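Side-chain contacts in probable enoyl-CoA hydratase/isomerase (Pseudomonas aeruginosa PAO1, PDB 5WYD), which probably acts as a hydro-lyase of the enoyl-CoA hydratase/isomerase family, with a proposed part in making diffusible signal factor: residues D60-V65 / A218-K223; E93-F98 / L152-G157; I222-Q227 / R242-D247. The protein carries 1 engineered substitution. All blocks are in the same frame, centred on the assembly; numbering follows the deposited sequence.

Interaction 1: D60-V65 / A218-K223; sequences DIYALV and AIRTIK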
# COMPACT_ATOMS: atom_id res chain seq x y z
N ASP A 60 -30.94 14.79 -11.26
CA ASP A 60 -31.85 15.63 -10.50
C ASP A 60 -31.69 15.43 -9.01
O ASP A 60 -32.46 15.99 -8.24
CB ASP A 60 -33.29 15.32 -10.90
CG ASP A 60 -34.25 16.39 -10.46
OD1 ASP A 60 -33.77 17.50 -10.17
OD2 ASP A 60 -35.46 16.13 -10.43
N ILE A 61 -30.86 14.50 -8.60
CA ILE A 61 -30.69 14.24 -7.19
C ILE A 61 -29.28 14.59 -6.75
O ILE A 61 -28.30 14.04 -7.28
CB ILE A 61 -31.01 12.79 -6.85
CG1 ILE A 61 -32.48 12.60 -7.14
CG2 ILE A 61 -30.65 12.57 -5.41
CD1 ILE A 61 -33.34 13.58 -6.35
N TYR A 62 -29.17 15.48 -5.78
CA TYR A 62 -27.87 15.85 -5.27
C TYR A 62 -27.63 15.35 -3.86
O TYR A 62 -26.48 15.34 -3.43
CB TYR A 62 -27.67 17.36 -5.30
CG TYR A 62 -28.06 18.00 -6.61
CD1 TYR A 62 -27.72 17.40 -7.81
CD2 TYR A 62 -28.68 19.23 -6.64
CE1 TYR A 62 -28.04 17.99 -9.01
CE2 TYR A 62 -29.00 19.83 -7.84
CZ TYR A 62 -28.67 19.21 -9.03
OH TYR A 62 -28.98 19.78 -10.25
N ALA A 63 -28.67 14.93 -3.15
CA ALA A 63 -28.50 14.46 -1.78
C ALA A 63 -29.35 13.23 -1.54
O ALA A 63 -30.28 12.96 -2.28
CB ALA A 63 -28.83 15.55 -0.75
N LEU A 64 -28.95 12.45 -0.54
CA LEU A 64 -29.67 11.25 -0.11
C LEU A 64 -29.83 11.24 1.41
O LEU A 64 -28.92 11.62 2.14
CB LEU A 64 -28.95 9.99 -0.59
CG LEU A 64 -29.46 8.58 -0.35
CD1 LEU A 64 -28.69 7.69 -1.29
CD2 LEU A 64 -29.25 8.09 1.08
N VAL A 65 -31.01 10.81 1.87
CA VAL A 65 -31.31 10.65 3.29
C VAL A 65 -31.92 9.27 3.49
O VAL A 65 -32.67 8.79 2.63
CB VAL A 65 -32.25 11.76 3.80
CG1 VAL A 65 -32.63 11.54 5.27
CG2 VAL A 65 -31.59 13.13 3.62
N ALA A 218 -19.02 19.30 -9.07
CA ALA A 218 -17.91 19.32 -8.14
C ALA A 218 -18.13 18.27 -7.07
O ALA A 218 -17.26 17.41 -6.86
CB ALA A 218 -17.79 20.70 -7.50
N ILE A 219 -19.34 18.21 -6.53
CA ILE A 219 -19.60 17.32 -5.41
C ILE A 219 -19.28 15.88 -5.78
O ILE A 219 -18.57 15.19 -5.04
CB ILE A 219 -21.06 17.46 -4.95
CG1 ILE A 219 -21.37 18.89 -4.45
CG2 ILE A 219 -21.40 16.35 -3.92
CD1 ILE A 219 -20.59 19.34 -3.21
N ARG A 220 -19.71 15.43 -6.96
CA ARG A 220 -19.52 14.03 -7.34
C ARG A 220 -18.05 13.67 -7.44
O ARG A 220 -17.64 12.58 -7.05
CB ARG A 220 -20.21 13.71 -8.66
CG ARG A 220 -21.51 14.40 -8.86
CD ARG A 220 -22.10 13.88 -10.13
NE ARG A 220 -22.95 14.85 -10.78
CZ ARG A 220 -24.24 15.01 -10.55
NH1 ARG A 220 -24.86 14.27 -9.63
NH2 ARG A 220 -24.90 15.94 -11.23
N THR A 221 -17.26 14.54 -8.06
CA THR A 221 -15.82 14.32 -8.16
C THR A 221 -15.11 14.43 -6.81
O THR A 221 -14.19 13.66 -6.53
CB THR A 221 -15.23 15.31 -9.16
OG1 THR A 221 -15.12 16.60 -8.53
CG2 THR A 221 -16.12 15.39 -10.40
N ILE A 222 -15.49 15.43 -6.00
CA ILE A 222 -14.79 15.64 -4.75
C ILE A 222 -14.99 14.47 -3.79
O ILE A 222 -14.04 14.01 -3.14
CB ILE A 222 -15.26 16.95 -4.10
CG1 ILE A 222 -15.10 18.10 -5.08
CG2 ILE A 222 -14.44 17.18 -2.86
CD1 ILE A 222 -15.54 19.42 -4.51
N LYS A 223 -16.20 13.92 -3.73
CA LYS A 223 -16.48 12.91 -2.72
C LYS A 223 -15.53 11.72 -2.76
O LYS A 223 -15.07 11.30 -1.68
CB LYS A 223 -17.92 12.41 -2.89
CG LYS A 223 -18.35 11.36 -1.87
CD LYS A 223 -19.75 10.88 -2.18
CE LYS A 223 -20.31 9.91 -1.14
NZ LYS A 223 -19.61 8.61 -1.09
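R220 reaches from helix 216-226 to the backbone of I61 and the ring of Y62, joining a C-terminal helix of the crotonase fold to the turn that leads into strand 63-68 of its six-stranded mixed sheet. The contact is light: about 85 Å² is buried, counting both sides, and the helix stands off, with the CA atoms of Y62 and I219 8.4 Å apart. An arginine suits such a separation because its chain is long. With CG anti to the carbonyl carbon (chi1 -37°) and the chain extended from CG to NE, R220 carries its guanidinium away from its own helix. There Y62 offers an aromatic ring, which the arginine approaches obliquely, R220 NH2 lying 4.4 Å from Y62 CE1. The ring is buried and also stacks with H26, while Y62 pairs with the same histidine through the backbone. I61 contributes its carbonyl rather than its side chain; the branched hydrocarbon instead packs on A28 of strand 27-32, where an apolar β-branched residue fits the buried start of an inner strand. R109 brings a like charge close to R220 NH1, so a nearby carbonyl dipole may be a welcome neighbour. That carbonyl meets the guanidinium at its edge, close to its plane, but at 4.2 Å the approach of I61 O to R220 NH1 is too long for a hydrogen bond.

Interaction 2: E93-F98 / L152-G157; sequences EMARRF and LPCAGG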
# COMPACT_ATOMS: atom_id res chain seq x y z
N GLU A 93 -24.08 -16.02 1.08
CA GLU A 93 -24.82 -15.18 0.14
C GLU A 93 -25.25 -13.89 0.80
O GLU A 93 -25.19 -12.82 0.17
CB GLU A 93 -26.04 -15.92 -0.41
CG GLU A 93 -26.82 -15.17 -1.50
CD GLU A 93 -27.92 -16.04 -2.04
OE1 GLU A 93 -28.34 -16.96 -1.32
OE2 GLU A 93 -28.31 -15.90 -3.22
N MET A 94 -25.73 -13.95 2.04
CA MET A 94 -26.19 -12.70 2.65
C MET A 94 -25.01 -11.79 2.97
O MET A 94 -25.12 -10.56 2.86
CB MET A 94 -27.05 -12.95 3.88
CG MET A 94 -28.24 -13.84 3.65
SD MET A 94 -29.17 -13.52 2.13
CE MET A 94 -29.61 -11.79 2.26
N ALA A 95 -23.87 -12.35 3.37
CA ALA A 95 -22.71 -11.50 3.61
C ALA A 95 -22.35 -10.71 2.36
O ALA A 95 -21.98 -9.53 2.44
CB ALA A 95 -21.53 -12.35 4.08
N ARG A 96 -22.45 -11.34 1.18
CA ARG A 96 -22.16 -10.65 -0.07
C ARG A 96 -23.14 -9.51 -0.31
O ARG A 96 -22.73 -8.40 -0.66
CB ARG A 96 -22.20 -11.68 -1.21
CG ARG A 96 -21.88 -11.18 -2.60
CD ARG A 96 -20.41 -10.92 -2.80
NE ARG A 96 -20.23 -10.27 -4.08
CZ ARG A 96 -19.12 -10.30 -4.79
NH1 ARG A 96 -19.05 -9.67 -5.95
NH2 ARG A 96 -18.08 -10.96 -4.35
N ARG A 97 -24.42 -9.76 -0.03
CA ARG A 97 -25.47 -8.76 -0.25
C ARG A 97 -25.24 -7.52 0.60
O ARG A 97 -25.42 -6.40 0.13
CB ARG A 97 -26.83 -9.37 0.08
CG ARG A 97 -27.35 -10.41 -0.90
CD ARG A 97 -27.38 -9.89 -2.31
NE ARG A 97 -27.70 -10.93 -3.28
CZ ARG A 97 -26.81 -11.67 -3.93
NH1 ARG A 97 -27.23 -12.58 -4.80
NH2 ARG A 97 -25.51 -11.52 -3.70
N PHE A 98 -24.89 -7.70 1.87
CA PHE A 98 -24.63 -6.53 2.71
C PHE A 98 -23.48 -5.73 2.16
O PHE A 98 -23.55 -4.50 2.07
CB PHE A 98 -24.30 -6.92 4.15
CG PHE A 98 -25.49 -7.08 5.03
CD1 PHE A 98 -26.21 -5.98 5.44
CD2 PHE A 98 -25.84 -8.32 5.54
CE1 PHE A 98 -27.29 -6.09 6.27
CE2 PHE A 98 -26.91 -8.45 6.41
CZ PHE A 98 -27.65 -7.33 6.75
N LEU A 152 -19.21 -11.91 13.50
CA LEU A 152 -18.67 -10.58 13.29
C LEU A 152 -19.56 -9.76 12.34
O LEU A 152 -20.45 -10.30 11.68
CB LEU A 152 -17.25 -10.69 12.78
CG LEU A 152 -16.95 -11.46 11.50
CD1 LEU A 152 -17.48 -10.73 10.21
CD2 LEU A 152 -15.46 -11.82 11.48
N PRO A 153 -19.40 -8.44 12.35
CA PRO A 153 -20.13 -7.61 11.40
C PRO A 153 -19.62 -7.89 10.00
O PRO A 153 -18.43 -7.75 9.72
CB PRO A 153 -19.76 -6.19 11.84
CG PRO A 153 -19.35 -6.33 13.20
CD PRO A 153 -18.68 -7.64 13.34
N CYS A 154 -20.51 -8.20 9.08
CA CYS A 154 -20.04 -8.54 7.75
C CYS A 154 -20.32 -7.46 6.73
O CYS A 154 -20.04 -7.65 5.55
CB CYS A 154 -20.65 -9.88 7.32
SG CYS A 154 -22.44 -9.89 7.40
N ALA A 155 -20.81 -6.31 7.18
CA ALA A 155 -21.17 -5.22 6.29
C ALA A 155 -20.05 -4.20 6.12
O ALA A 155 -20.29 -3.12 5.59
CB ALA A 155 -22.40 -4.54 6.84
N GLY A 156 -18.84 -4.56 6.50
CA GLY A 156 -17.76 -3.61 6.57
C GLY A 156 -17.68 -2.93 7.90
O GLY A 156 -16.93 -1.95 8.04
N GLY A 157 -18.40 -3.43 8.89
CA GLY A 157 -18.39 -2.82 10.19
C GLY A 157 -17.04 -2.82 10.85
O GLY A 157 -16.69 -1.89 11.58
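E126 OE2 is gripped by two backbone N-H groups of segment 152-157: A155, whose methyl packs on F98, gives it a hydrogen bond, and G157 adds a weak one. The carboxylate thus ties together two N-H groups of the bend, whose small side chains, C154 and A155, touch helix 88-106. F98 CB and A155 CB meet at 4.1 Å; the compact methyl fits this close approach, the two CA atoms being 5.1 Å apart. C154 has the larger share of the contact. Its SG lies between its own backbone N and carbonyl carbon (chi1 56°), a position that brings the sulfur 4.1 Å from A95 CA and 4.2 Å from F98 CD2. This is a sulfur-aromatic contact, with SG 5.1 Å from the ring centroid and 50° off the normal, hence neither squarely over the face nor at the rim.

In the crotonase fold this loop follows helix 146-149 and runs straight into helix 157-176, and its Cys-Ala-Gly-Gly sequence resembles the Gly-Ala-Gly-Gly of classical enoyl-CoA hydratases. G156, the N-cap residue of helix 157-176, has a positive phi, which glycine takes readily. Facing the cysteine, A95 supplies another minimal side chain, its CB 4.2 Å from C154 CB; F245 of a neighbouring subunit packs on both residues, so the pair lies at a subunit interface. The F98 ring leads away from the loop, since CG stands anti to the carbonyl carbon (chi1 -87°), and the side chain also packs on A78, M82 and L45 and meets the ring of F102.

Interaction 3: I222-Q227 / R242-D247; sequences IKPLIQ and RERFVD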
# COMPACT_ATOMS: atom_id res chain seq x y z
N ILE A 222 -15.49 15.43 -6.00
CA ILE A 222 -14.79 15.64 -4.75
C ILE A 222 -14.99 14.47 -3.79
O ILE A 222 -14.04 14.01 -3.14
CB ILE A 222 -15.26 16.95 -4.10
CG1 ILE A 222 -15.10 18.10 -5.08
CG2 ILE A 222 -14.44 17.18 -2.86
CD1 ILE A 222 -15.54 19.42 -4.51
N LYS A 223 -16.20 13.92 -3.73
CA LYS A 223 -16.48 12.91 -2.72
C LYS A 223 -15.53 11.72 -2.76
O LYS A 223 -15.07 11.30 -1.68
CB LYS A 223 -17.92 12.41 -2.89
CG LYS A 223 -18.35 11.36 -1.87
CD LYS A 223 -19.75 10.88 -2.18
CE LYS A 223 -20.31 9.91 -1.14
NZ LYS A 223 -19.61 8.61 -1.09
N PRO A 224 -15.16 11.18 -3.91
CA PRO A 224 -14.19 10.09 -3.91
C PRO A 224 -12.87 10.49 -3.27
O PRO A 224 -12.27 9.68 -2.56
CB PRO A 224 -14.04 9.76 -5.40
CG PRO A 224 -15.36 10.10 -5.97
CD PRO A 224 -15.87 11.26 -5.20
N LEU A 225 -12.43 11.73 -3.47
CA LEU A 225 -11.14 12.14 -2.92
C LEU A 225 -11.11 12.02 -1.42
O LEU A 225 -10.18 11.43 -0.85
CB LEU A 225 -10.86 13.58 -3.31
CG LEU A 225 -10.63 13.75 -4.80
CD1 LEU A 225 -10.29 15.21 -5.15
CD2 LEU A 225 -9.52 12.78 -5.23
N ILE A 226 -12.17 12.48 -0.76
CA ILE A 226 -12.21 12.37 0.69
C ILE A 226 -12.09 10.92 1.09
O ILE A 226 -11.35 10.57 2.00
CB ILE A 226 -13.51 12.98 1.25
CG1 ILE A 226 -13.60 14.46 0.83
CG2 ILE A 226 -13.59 12.75 2.76
CD1 ILE A 226 -14.85 15.15 1.26
N GLN A 227 -12.72 10.04 0.32
CA GLN A 227 -12.71 8.63 0.65
C GLN A 227 -11.52 7.91 0.03
O GLN A 227 -11.45 6.68 0.11
CB GLN A 227 -14.00 7.98 0.17
CG GLN A 227 -15.19 8.58 0.81
CD GLN A 227 -16.48 7.87 0.43
OE1 GLN A 227 -17.42 7.84 1.21
NE2 GLN A 227 -16.51 7.26 -0.74
N ARG A 242 -4.91 17.49 -7.76
CA ARG A 242 -4.64 18.60 -8.67
C ARG A 242 -5.22 18.32 -10.05
O ARG A 242 -5.77 19.21 -10.69
CB ARG A 242 -3.14 18.86 -8.75
CG ARG A 242 -2.49 18.96 -7.40
CD ARG A 242 -1.03 19.36 -7.54
NE ARG A 242 -0.30 19.10 -6.31
CZ ARG A 242 0.42 18.02 -6.09
NH1 ARG A 242 0.52 17.11 -7.04
NH2 ARG A 242 1.04 17.85 -4.94
N GLU A 243 -5.11 17.08 -10.52
CA GLU A 243 -5.63 16.74 -11.85
C GLU A 243 -7.14 16.92 -11.93
O GLU A 243 -7.66 17.45 -12.91
CB GLU A 243 -5.22 15.32 -12.20
CG GLU A 243 -5.96 14.71 -13.36
CD GLU A 243 -5.45 13.31 -13.65
OE1 GLU A 243 -4.25 13.18 -13.97
OE2 GLU A 243 -6.21 12.34 -13.50
N ARG A 244 -7.85 16.44 -10.91
CA ARG A 244 -9.30 16.53 -10.95
C ARG A 244 -9.73 17.99 -10.88
O ARG A 244 -10.66 18.41 -11.57
CB ARG A 244 -9.92 15.69 -9.82
CG ARG A 244 -9.47 14.22 -9.84
CD ARG A 244 -10.31 13.28 -8.97
NE ARG A 244 -11.60 12.97 -9.59
CZ ARG A 244 -12.40 11.97 -9.21
NH1 ARG A 244 -12.04 11.16 -8.22
NH2 ARG A 244 -13.55 11.77 -9.83
N PHE A 245 -9.03 18.77 -10.06
CA PHE A 245 -9.28 20.20 -10.01
C PHE A 245 -9.20 20.82 -11.39
O PHE A 245 -10.06 21.63 -11.76
CB PHE A 245 -8.26 20.83 -9.08
CG PHE A 245 -8.31 22.31 -9.03
CD1 PHE A 245 -7.56 23.07 -9.91
CD2 PHE A 245 -9.06 22.95 -8.07
CE1 PHE A 245 -7.57 24.42 -9.85
CE2 PHE A 245 -9.08 24.32 -8.01
CZ PHE A 245 -8.34 25.05 -8.90
N VAL A 246 -8.18 20.46 -12.15
CA VAL A 246 -8.09 21.00 -13.49
C VAL A 246 -9.24 20.49 -14.35
O VAL A 246 -9.80 21.23 -15.16
CB VAL A 246 -6.70 20.72 -14.09
CG1 VAL A 246 -6.46 21.65 -15.24
CG2 VAL A 246 -5.65 20.93 -13.05
N ASP A 247 -9.62 19.22 -14.17
CA ASP A 247 -10.76 18.75 -14.96
C ASP A 247 -12.01 19.52 -14.60
O ASP A 247 -12.76 19.93 -15.50
CB ASP A 247 -11.01 17.27 -14.73
CG ASP A 247 -9.82 16.43 -15.04
OD1 ASP A 247 -8.93 16.90 -15.77
OD2 ASP A 247 -9.79 15.29 -14.52
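Before helix 238-249 reaches R244, its one residue here that meets P224 and L225, it passes R242 and E243, whose charged ends serve other chains. R242 NH2 forms a salt bridge with E103 of the second subunit, and E243 OE2 pairs with R96 of the fourth. R244 then points at helix 216-226 and makes the whole contact from its side, using the two halves of its chain differently. The aliphatic half slides past L225 in the opposite direction, with R244 CD 3.9 Å from L225 CD2. A bend at chi3 (76°) next brings the guanidinium to the proline; the two side chains cross at about a right angle, and R244 NH1 comes 3.7 Å from P224 CB and 4.1 Å from P224 CG. Each partner suits its place. L225 is buried and touches R244 with a terminal methyl, its CG anti to the carbonyl carbon (chi1 -68°); P224 is exposed and has no N-H to give to the turn before, so the helix kinks there and presents a rigid ring at the surface. Beyond R244, F245 turns its ring to F83 of the second subunit, V246 packs on R92 of the fourth, and D247 pairs with R92 and R96 of that subunit. E240 of its own helix lies at long, weak ion-pair distance from R244 NH1. Between 222-227 and 242-247 themselves the contact is packing, without a hydrogen bond or salt bridge: a hydrocarbon stem on leucine and a cation beside a proline ring demand little direction.

In the fold
From the N terminus, the chain opens interaction 1 at 60-65, on the way into strand 63-68 of the sheet, and then opens interaction 2 at 93-98 on helix 88-106. The loop 152-157 closes interaction 2, which is thus nested within the larger loop that interaction 1 closes at 218-223. Helix 216-226 at once opens interaction 3, sharing I222 and K223 with interaction 1, and helix 238-249 closes it. Interactions 1 and 3 also touch, T221 O lying 3.6 Å from R244 CZ, so the start of an inner strand of the sheet and two C-terminal helices are joined in sequence. Interaction 2 lies across the chain's centre from interaction 1, about 25 Å away between centres.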